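Local coordinates for putative redox protein (Lactobacillus casei, PDB 2QL8), which probably serves as a thiol-dependent redox protein of the OsmC/Ohr family, whose members include enzymes that reduce peroxides, at residues D106-T109 with A110-F113; G45-P48 with E49-L52; T114-I117 with E118-P122; T36-P39 with M40-H43. All coordinates share one frame; numbering follows the deposited sequence.

How the interactions relate
Four local contacts illustrate how helix starts, helix ends and turns are fixed by side chains close in sequence. Interactions 1 and 3 share helix 107-120, with centres about 13 Å apart: the first holds its start, the second carries its far end to a benzoic acid pocket through R120 and P122. The turn at 36-43 (interaction 4) leads to the capped start of helix 48-70 (interaction 2); they touch, T46 O lying 2.9 Å from S37 N, and the side chains of P48 and P39 lie about 7 and 8 Å from a bound benzoic acid. Interactions 2 and 3, centres about 23 Å apart on opposite sides of the chain's centre, both meet the second subunit.

Interaction 1. Residues D106-T109 with A110-F113; sequences DFDT and AKAF
T109 and F113, one turn apart near the start of helix 107-120, lie side by side and point the same way, with the threonine methyl over one face of the phenyl ring. CG2 of T109 is 3.8 Å from the centroid of the F113 ring and 20° off its normal, a CH-pi contact offset toward the rim. The rotation about the T109 CA-CB bond (chi1 -62°) splits the two branches: the methyl stands over the ring, while OG1 turns back and donates to D106 OD2 at 2.8 Å. D106 is the N-cap, and its OD2 also takes a weak bond from T109 N, so a single carboxylate oxygen is held twice by one residue. Elsewhere on the turn F107 and K111 cross obliquely, K111 CD coming to 3.3 Å from F107 CE2. The lysine chain then bends at chi3 (-77°) and runs alongside D108, forming a salt bridge of 3.6 Å between K111 NZ and D108 OD1; K111 has two conformers, and this describes one. The F113 side chain also meets L64 and V67 of helix 48-70 and the ring of H71. An alanine in place of F113 is likely to deprive the T109 methyl of its aromatic platform and open a gap toward that helix. On the other flank, F107, A110 and K111 touch T137 of strand 133-137.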
loop_
_atom_site.group_PDB
_atom_site.type_symbol
_atom_site.label_atom_id
_atom_site.label_comp_id
_atom_site.label_asym_id
_atom_site.label_seq_id
_atom_site.Cartn_x
_atom_site.Cartn_y
_atom_site.Cartn_z
ATOM N N ASP A 106 17.519 -16.983 17.907
ATOM C CA ASP A 106 18.707 -17.160 17.091
ATOM C C ASP A 106 18.467 -16.680 15.642
ATOM O O ASP A 106 17.324 -16.705 15.134
ATOM C CB ASP A 106 19.110 -18.643 17.134
ATOM C CG ASP A 106 17.910 -19.593 16.857
ATOM O OD1 ASP A 106 16.910 -19.751 17.732
ATOM O OD2 ASP A 106 18.005 -20.157 15.725
ATOM N N PHE A 107 19.521 -16.220 14.983
ATOM C CA PHE A 107 19.399 -15.653 13.637
ATOM C C PHE A 107 18.776 -16.620 12.624
ATOM O O PHE A 107 17.980 -16.224 11.786
ATOM C CB PHE A 107 20.743 -15.116 13.130
ATOM C CG PHE A 107 20.622 -14.241 11.919
ATOM C CD1 PHE A 107 20.158 -12.935 12.042
ATOM C CD2 PHE A 107 20.910 -14.723 10.663
ATOM C CE1 PHE A 107 20.034 -12.125 10.928
ATOM C CE2 PHE A 107 20.775 -13.914 9.543
ATOM C CZ PHE A 107 20.340 -12.613 9.692
ATOM N N ASP A 108 19.118 -17.897 12.706
ATOM C CA ASP A 108 18.534 -18.901 11.828
ATOM C C ASP A 108 17.015 -19.011 11.981
ATOM O O ASP A 108 16.311 -19.201 10.984
ATOM C CB ASP A 108 19.199 -20.268 12.044
ATOM C CG ASP A 108 20.552 -20.356 11.378
ATOM O OD1 ASP A 108 20.983 -19.395 10.668
ATOM O OD2 ASP A 108 21.200 -21.415 11.574
ATOM N N THR A 109 16.517 -18.853 13.205
ATOM C CA THR A 109 15.078 -18.887 13.486
ATOM C C THR A 109 14.455 -17.597 12.902
ATOM O O THR A 109 13.407 -17.645 12.281
ATOM C CB THR A 109 14.729 -19.019 15.013
ATOM O OG1 THR A 109 15.254 -20.276 15.503
ATOM C CG2 THR A 109 13.251 -18.939 15.313
ATOM N N ALA A 110 15.114 -16.459 13.112
ATOM C CA ALA A 110 14.638 -15.182 12.542
ATOM C C ALA A 110 14.523 -15.300 11.025
ATOM O O ALA A 110 13.525 -14.838 10.413
ATOM C CB ALA A 110 15.536 -14.019 12.930
ATOM N N LYS A 111 15.508 -15.922 10.398
ATOM C CA LYS A 111 15.491 -16.125 8.941
ATOM C C LYS A 111 14.349 -17.035 8.515
ATOM O O LYS A 111 13.644 -16.748 7.554
ATOM C CB LYS A 111 16.805 -16.677 8.388
ATOM C CG LYS A 111 17.971 -15.729 8.517
ATOM C CD LYS A 111 19.164 -16.192 7.709
ATOM C CE LYS A 111 19.913 -17.323 8.351
ATOM N NZ LYS A 111 20.917 -17.923 7.410
ATOM N N ALA A 112 14.133 -18.129 9.238
ATOM C CA ALA A 112 13.058 -19.055 8.952
ATOM C C ALA A 112 11.718 -18.336 9.074
ATOM O O ALA A 112 10.831 -18.523 8.232
ATOM C CB ALA A 112 13.140 -20.263 9.889
ATOM N N PHE A 113 11.562 -17.535 10.126
ATOM C CA PHE A 113 10.288 -16.802 10.325
ATOM C C PHE A 113 10.104 -15.800 9.190
ATOM O O PHE A 113 8.974 -15.555 8.766
ATOM C CB PHE A 113 10.260 -16.082 11.675
ATOM C CG PHE A 113 10.071 -16.979 12.862
ATOM C CD1 PHE A 113 10.015 -18.361 12.774
ATOM C CD2 PHE A 113 9.934 -16.385 14.105
ATOM C CE1 PHE A 113 9.831 -19.115 13.942
ATOM C CE2 PHE A 113 9.751 -17.155 15.276
ATOM C CZ PHE A 113 9.673 -18.504 15.167
#

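Interaction 2. Residues G45-P48 with E49-L52; sequences GTNP and EQLL. With EDO (1,2-ethanediol), chain I.
N47 and Q50 meet at the start of helix 48-70, where the asparagine is the N-cap: Q50 N donates to N47 OD1 at 2.8 Å, and the bond is nearly straight, with 167° at the hydrogen. N47 CG lies between its own backbone N and carbonyl carbon (chi1 53°), which folds the amide back over the first turn and brings OD1 to the N-H of Q50 at the helix start. The glutamine side chain makes a separate link, to T46. Its extended chain reaches back so that T46 OG1 donates to Q50 OE1 at 2.7 Å, approaching somewhat out of the amide plane. Behind these bonds the regular helix takes over, L51 N donating to N47 O at 3.0 Å and L52 N to P48 O at 2.9 Å. The E49 chain bends at chi2, carrying OE2 to an ethanediol, probably from the crystallisation liquor, whose O1 donates to it at 2.6 Å. A leucine in place of Q50 would probably leave T46 OG1 without its acceptor across the turn and free that hydroxyl to rotate. The second subunit completes the outer shell: its Y12 OH bonds N47 ND2, and only weakly Q50 NE2, while its S55 OG bonds P48 O. Within the chain, T46 pairs through its backbone with Q35 of strand 33-36 and S37 just after it, E49 packs on V83 and F85 of strand 77-88, and P48 and L52 lie on F94 and V96 of strand 91-102.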
loop_
_atom_site.group_PDB
_atom_site.type_symbol
_atom_site.label_atom_id
_atom_site.label_comp_id
_atom_site.label_asym_id
_atom_site.label_seq_id
_atom_site.Cartn_x
_atom_site.Cartn_y
_atom_site.Cartn_z
ATOM N N GLY A 45 2.602 16.419 5.173
ATOM C CA GLY A 45 1.696 15.456 4.566
ATOM C C GLY A 45 2.417 14.210 4.137
ATOM O O GLY A 45 3.610 14.192 3.866
ATOM N N THR A 46 1.637 13.146 4.063
ATOM C CA THR A 46 2.141 11.844 3.624
ATOM C C THR A 46 2.025 11.705 2.103
ATOM O O THR A 46 1.740 12.672 1.378
ATOM C CB THR A 46 1.473 10.681 4.437
ATOM O OG1 THR A 46 2.195 9.445 4.249
ATOM C CG2 THR A 46 0.009 10.494 4.036
ATOM N N ASN A 47 2.315 10.506 1.607
ATOM C CA ASN A 47 2.418 10.225 0.181
ATOM C C ASN A 47 2.287 8.728 -0.050
ATOM O O ASN A 47 2.250 7.946 0.922
ATOM C CB ASN A 47 3.758 10.789 -0.368
ATOM C CG ASN A 47 4.967 10.306 0.433
ATOM O OD1 ASN A 47 5.181 9.091 0.525
ATOM N ND2 ASN A 47 5.754 11.249 1.013
ATOM N N PRO A 48 2.108 8.316 -1.307
ATOM C CA PRO A 48 1.923 6.876 -1.570
ATOM C C PRO A 48 3.059 5.971 -1.115
ATOM O O PRO A 48 2.813 4.814 -0.727
ATOM C CB PRO A 48 1.755 6.823 -3.077
ATOM C CG PRO A 48 1.178 8.168 -3.434
ATOM C CD PRO A 48 1.939 9.122 -2.548
ATOM N N GLU A 49 4.283 6.490 -1.155
ATOM C CA GLU A 49 5.466 5.749 -0.756
ATOM C C GLU A 49 5.385 5.415 0.733
ATOM O O GLU A 49 5.529 4.256 1.164
ATOM C CB GLU A 49 6.714 6.586 -1.038
ATOM C CG GLU A 49 7.036 6.790 -2.543
ATOM C CD GLU A 49 6.392 8.067 -3.162
ATOM O OE1 GLU A 49 5.403 8.616 -2.587
ATOM O OE2 GLU A 49 6.910 8.511 -4.220
ATOM N N GLN A 50 5.103 6.437 1.535
ATOM C CA GLN A 50 4.947 6.269 2.976
ATOM C C GLN A 50 3.772 5.322 3.303
ATOM O O GLN A 50 3.870 4.441 4.177
ATOM C CB GLN A 50 4.744 7.601 3.678
ATOM C CG GLN A 50 6.011 8.481 3.722
ATOM C CD GLN A 50 5.814 9.778 4.484
ATOM O OE1 GLN A 50 4.724 10.063 4.990
ATOM N NE2 GLN A 50 6.900 10.577 4.577
ATOM N N LEU A 51 2.638 5.563 2.655
ATOM C CA LEU A 51 1.424 4.801 2.921
ATOM C C LEU A 51 1.638 3.324 2.587
ATOM O O LEU A 51 1.205 2.437 3.349
ATOM C CB LEU A 51 0.228 5.413 2.195
ATOM C CG LEU A 51 -0.264 6.741 2.782
ATOM C CD1 LEU A 51 -1.091 7.515 1.703
ATOM C CD2 LEU A 51 -1.036 6.506 4.081
ATOM N N LEU A 52 2.306 3.042 1.482
ATOM C CA LEU A 52 2.698 1.677 1.127
ATOM C C LEU A 52 3.614 1.028 2.148
ATOM O O LEU A 52 3.420 -0.108 2.564
ATOM C CB LEU A 52 3.300 1.613 -0.257
ATOM C CG LEU A 52 3.777 0.258 -0.796
ATOM C CD1 LEU A 52 2.581 -0.740 -0.802
ATOM C CD2 LEU A 52 4.434 0.322 -2.178
HETATM C C1 EDO I . 4.934 9.895 -6.898
HETATM O O1 EDO I . 5.182 9.946 -5.488
HETATM C C2 EDO I . 3.774 8.984 -7.271
HETATM O O2 EDO I . 2.534 9.460 -6.728
#

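Interaction 3. Residues T114-I117 with E118-P122; sequences TNEI and ENRCP. With BEZ (benzoic acid), chain C.
T114 O accepts from E118 N at 2.9 Å in regular alpha-helical fashion, but at the last turn the pattern changes, for I117 O takes both C121 N, at 2.9 Å, and R120 N, which comes from above the carbonyl plane. This is the closing turn of helix 107-120, and C121 is already the N-cap of helix 122-127, making a tight helix-to-helix junction that carries part of the benzoic acid pocket. C121 also packs on C59 of helix 48-70, consistent with the paired cysteines of OsmC/Ohr proteins. R120 binds the ligand's carboxylate with two N-H groups. The arginine chain bends at chi3 (62°), and NE donates to benzoic acid O2 at 2.9 Å and NH2 to O1 at 2.9 Å, both bonds 165° at the hydrogen. The carboxyl carbon sits at the guanidinium edge, in its plane, while the carboxylate is twisted out of that plane. From the other side, E116 runs alongside, its OE1 making a long salt bridge of 3.7 Å to R120 NH1 in the conformer described, one of two. NH1 also has E70 OE1 as a salt-bridge partner, and H71 NE2 holds E116 OE2 and so is likely to steady E116 beside the arginine. Away from the ligand, a water donates to N115 OD1 and to E118 OE1 and so bridges the two side chains. The second subunit closes the pocket, its A90 N bonding the ligand, while P122 borders the benzene ring, with P122 CD 3.8 Å from C5 of the benzoic acid.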
loop_
_atom_site.group_PDB
_atom_site.type_symbol
_atom_site.label_atom_id
_atom_site.label_comp_id
_atom_site.label_asym_id
_atom_site.label_seq_id
_atom_site.Cartn_x
_atom_site.Cartn_y
_atom_site.Cartn_z
ATOM N N THR A 114 11.195 -15.184 8.737
ATOM C CA THR A 114 11.119 -14.198 7.623
ATOM C C THR A 114 10.634 -14.882 6.355
ATOM O O THR A 114 9.777 -14.348 5.654
ATOM C CB THR A 114 12.459 -13.440 7.414
ATOM O OG1 THR A 114 12.870 -12.829 8.642
ATOM C CG2 THR A 114 12.349 -12.382 6.330
ATOM N N ASN A 115 11.173 -16.062 6.057
ATOM C CA ASN A 115 10.723 -16.839 4.919
ATOM C C ASN A 115 9.229 -17.174 5.042
ATOM O O ASN A 115 8.495 -17.118 4.022
ATOM C CB ASN A 115 11.548 -18.120 4.715
ATOM C CG ASN A 115 12.994 -17.851 4.367
ATOM O OD1 ASN A 115 13.351 -16.783 3.870
ATOM N ND2 ASN A 115 13.856 -18.856 4.603
ATOM N N GLU A 116 8.796 -17.564 6.248
ATOM C CA GLU A 116 7.400 -17.923 6.508
ATOM C C GLU A 116 6.494 -16.731 6.197
ATOM O O GLU A 116 5.473 -16.866 5.532
ATOM C CB GLU A 116 7.148 -18.338 7.980
ATOM C CG GLU A 116 7.469 -19.817 8.346
ATOM C CD GLU A 116 6.815 -20.232 9.654
ATOM O OE1 GLU A 116 5.553 -20.327 9.737
ATOM O OE2 GLU A 116 7.579 -20.412 10.617
ATOM N N ILE A 117 6.860 -15.551 6.744
ATOM C CA ILE A 117 5.992 -14.367 6.605
ATOM C C ILE A 117 6.004 -13.847 5.159
ATOM O O ILE A 117 5.003 -13.354 4.648
ATOM C CB ILE A 117 6.216 -13.261 7.665
ATOM C CG1 ILE A 117 7.499 -12.444 7.418
ATOM C CG2 ILE A 117 6.134 -13.827 9.124
ATOM C CD1 ILE A 117 7.725 -11.320 8.445
ATOM N N GLU A 118 7.139 -13.968 4.489
ATOM C CA GLU A 118 7.233 -13.544 3.088
ATOM C C GLU A 118 6.184 -14.263 2.230
ATOM O O GLU A 118 5.548 -13.632 1.359
ATOM C CB GLU A 118 8.627 -13.853 2.516
ATOM C CG GLU A 118 8.820 -13.411 1.081
ATOM C CD GLU A 118 10.183 -13.814 0.505
ATOM O OE1 GLU A 118 10.986 -14.521 1.166
ATOM O OE2 GLU A 118 10.414 -13.412 -0.655
ATOM N N ASN A 119 5.978 -15.566 2.523
ATOM C CA ASN A 119 5.042 -16.403 1.801
ATOM C C ASN A 119 3.585 -16.201 2.196
ATOM O O ASN A 119 2.703 -16.579 1.445
ATOM C CB ASN A 119 5.377 -17.870 2.020
ATOM C CG ASN A 119 6.651 -18.282 1.329
ATOM O OD1 ASN A 119 7.033 -17.690 0.298
ATOM N ND2 ASN A 119 7.323 -19.311 1.879
ATOM N N ARG A 120 3.338 -15.716 3.413
ATOM C CA ARG A 120 1.982 -15.614 3.974
ATOM C C ARG A 120 1.376 -14.208 3.957
ATOM O O ARG A 120 0.171 -14.053 3.861
ATOM C CB ARG A 120 1.944 -16.170 5.397
ATOM C CG ARG A 120 2.064 -17.689 5.439
ATOM C CD ARG A 120 2.316 -18.255 6.826
ATOM N NE ARG A 120 1.226 -17.974 7.761
ATOM C CZ ARG A 120 1.084 -18.599 8.939
ATOM N NH1 ARG A 120 1.946 -19.543 9.305
ATOM N NH2 ARG A 120 0.100 -18.308 9.754
ATOM N N CYS A 121 2.214 -13.192 4.073
ATOM C CA CYS A 121 1.744 -11.818 4.195
ATOM C C CYS A 121 1.016 -11.374 2.916
ATOM O O CYS A 121 1.598 -11.433 1.827
ATOM C CB CYS A 121 2.946 -10.915 4.461
ATOM S SG CYS A 121 2.667 -9.131 4.238
ATOM N N PRO A 122 -0.280 -10.994 3.033
ATOM C CA PRO A 122 -0.977 -10.552 1.802
ATOM C C PRO A 122 -0.302 -9.466 0.968
ATOM O O PRO A 122 -0.329 -9.547 -0.258
ATOM C CB PRO A 122 -2.347 -10.136 2.327
ATOM C CG PRO A 122 -2.563 -11.077 3.511
ATOM C CD PRO A 122 -1.223 -11.173 4.176
HETATM C C BEZ C . -1.571 -15.728 8.405
HETATM O O1 BEZ C . -2.164 -16.615 9.124
HETATM O O2 BEZ C . -0.969 -16.048 7.455
HETATM C C1 BEZ C . -1.677 -14.261 8.649
HETATM C C2 BEZ C . -2.149 -13.844 9.906
HETATM C C3 BEZ C . -2.271 -12.479 10.158
HETATM C C4 BEZ C . -1.923 -11.559 9.158
HETATM C C5 BEZ C . -1.461 -11.996 7.909
HETATM C C6 BEZ C . -1.313 -13.316 7.629
HETATM O O HOH W 1 12.701 -14.263 3.327
HETATM O O HOH W 2 9.994 -17.262 1.592
#

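Interaction 4. Residues T36-P39 with M40-H43; sequences TSSP and MNDH
M40, here selenomethionine, meets S38 through its backbone: M40 N donates to S38 OG at 3.0 Å, with 156° at the hydrogen, an ST turn. S38 OG, anti to the backbone N (chi1 176°) and beside the carbonyl carbon, is placed for this bond. Next in line, N41 closes the type I turn that begins at S38, though its N bonds S38 O only weakly, at 3.4 Å. The N41 side chain folds back over S38, bringing ND2 to 3.6 Å from S38 CB, and its OD1 accepts from H43 N at 2.9 Å, an Asx turn. H43 CB then approaches S37 CB at 4.1 Å, while its imidazole carries N41 CG above one face. A water lies 2.8 Å from S38 O and equally close to H43 O, across the loop. Beyond the two segments, E23 gathers three donors, S38 N and N41 ND2 on OE2 and H43 ND1 on OE1, while S37 OG, in the conformer described, bonds P44 O. A loop without regular helix or strand is thus given its shape by side-chain oxygens accepting backbone N-H groups and by one outside carboxylate that ties both halves together.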
loop_
_atom_site.group_PDB
_atom_site.type_symbol
_atom_site.label_atom_id
_atom_site.label_comp_id
_atom_site.label_asym_id
_atom_site.label_seq_id
_atom_site.Cartn_x
_atom_site.Cartn_y
_atom_site.Cartn_z
ATOM N N THR A 36 -2.012 14.778 2.477
ATOM C CA THR A 36 -1.052 14.312 1.517
ATOM C C THR A 36 -0.357 15.504 0.810
ATOM O O THR A 36 -0.910 16.600 0.709
ATOM C CB THR A 36 -1.719 13.373 0.460
ATOM O OG1 THR A 36 -2.720 14.078 -0.279
ATOM C CG2 THR A 36 -2.306 12.116 1.129
ATOM N N SER A 37 0.834 15.235 0.291
ATOM C CA SER A 37 1.604 16.206 -0.476
ATOM C C SER A 37 2.661 15.496 -1.293
ATOM O O SER A 37 2.974 14.320 -1.081
ATOM C CB SER A 37 2.252 17.264 0.434
ATOM O OG SER A 37 3.186 16.715 1.341
ATOM N N SER A 38 3.202 16.201 -2.285
ATOM C CA SER A 38 4.229 15.626 -3.122
ATOM C C SER A 38 5.428 15.269 -2.270
ATOM O O SER A 38 5.864 16.082 -1.450
ATOM C CB SER A 38 4.730 16.627 -4.165
ATOM O OG SER A 38 5.793 16.058 -4.893
ATOM N N PRO A 39 6.017 14.089 -2.503
ATOM C CA PRO A 39 7.248 13.776 -1.760
ATOM C C PRO A 39 8.429 14.673 -2.169
ATOM O O PRO A 39 9.437 14.701 -1.460
ATOM C CB PRO A 39 7.548 12.331 -2.140
ATOM C CG PRO A 39 6.930 12.141 -3.463
ATOM C CD PRO A 39 5.645 13.006 -3.420
HETATM N N MSE A 40 8.292 15.366 -3.310
HETATM C CA MSE A 40 9.376 16.189 -3.877
HETATM C C MSE A 40 9.439 17.588 -3.284
HETATM O O MSE A 40 10.321 18.362 -3.666
HETATM C CB MSE A 40 9.271 16.257 -5.396
HETATM C CG MSE A 40 9.336 14.915 -6.114
HETATM SE SE MSE A 40 10.782 13.742 -5.488
HETATM C CE MSE A 40 12.231 14.706 -6.314
ATOM N N ASN A 41 8.576 17.934 -2.351
ATOM C CA ASN A 41 8.706 19.189 -1.623
ATOM C C ASN A 41 8.723 18.939 -0.117
ATOM O O ASN A 41 8.620 17.784 0.317
ATOM C CB ASN A 41 7.590 20.158 -2.031
ATOM C CG ASN A 41 6.192 19.664 -1.666
ATOM O OD1 ASN A 41 5.965 19.185 -0.554
ATOM N ND2 ASN A 41 5.242 19.838 -2.581
ATOM N N ASP A 42 8.851 20.016 0.667
ATOM C CA ASP A 42 8.951 19.941 2.112
ATOM C C ASP A 42 7.645 20.234 2.834
ATOM O O ASP A 42 7.621 20.450 4.053
ATOM C CB ASP A 42 10.052 20.896 2.608
ATOM C CG ASP A 42 9.774 22.366 2.274
ATOM O OD1 ASP A 42 8.647 22.737 1.829
ATOM O OD2 ASP A 42 10.727 23.170 2.458
ATOM N N HIS A 43 6.533 20.230 2.109
ATOM C CA HIS A 43 5.247 20.486 2.731
ATOM C C HIS A 43 4.855 19.356 3.653
ATOM O O HIS A 43 5.255 18.212 3.454
ATOM C CB HIS A 43 4.130 20.650 1.719
ATOM C CG HIS A 43 4.381 21.711 0.706
ATOM N ND1 HIS A 43 3.429 22.086 -0.214
ATOM C CD2 HIS A 43 5.468 22.485 0.470
ATOM C CE1 HIS A 43 3.925 23.040 -0.984
ATOM N NE2 HIS A 43 5.159 23.299 -0.591
HETATM O O HOH W 3 6.115 16.681 1.256
HETATM O O HOH W 4 8.848 15.162 1.297
#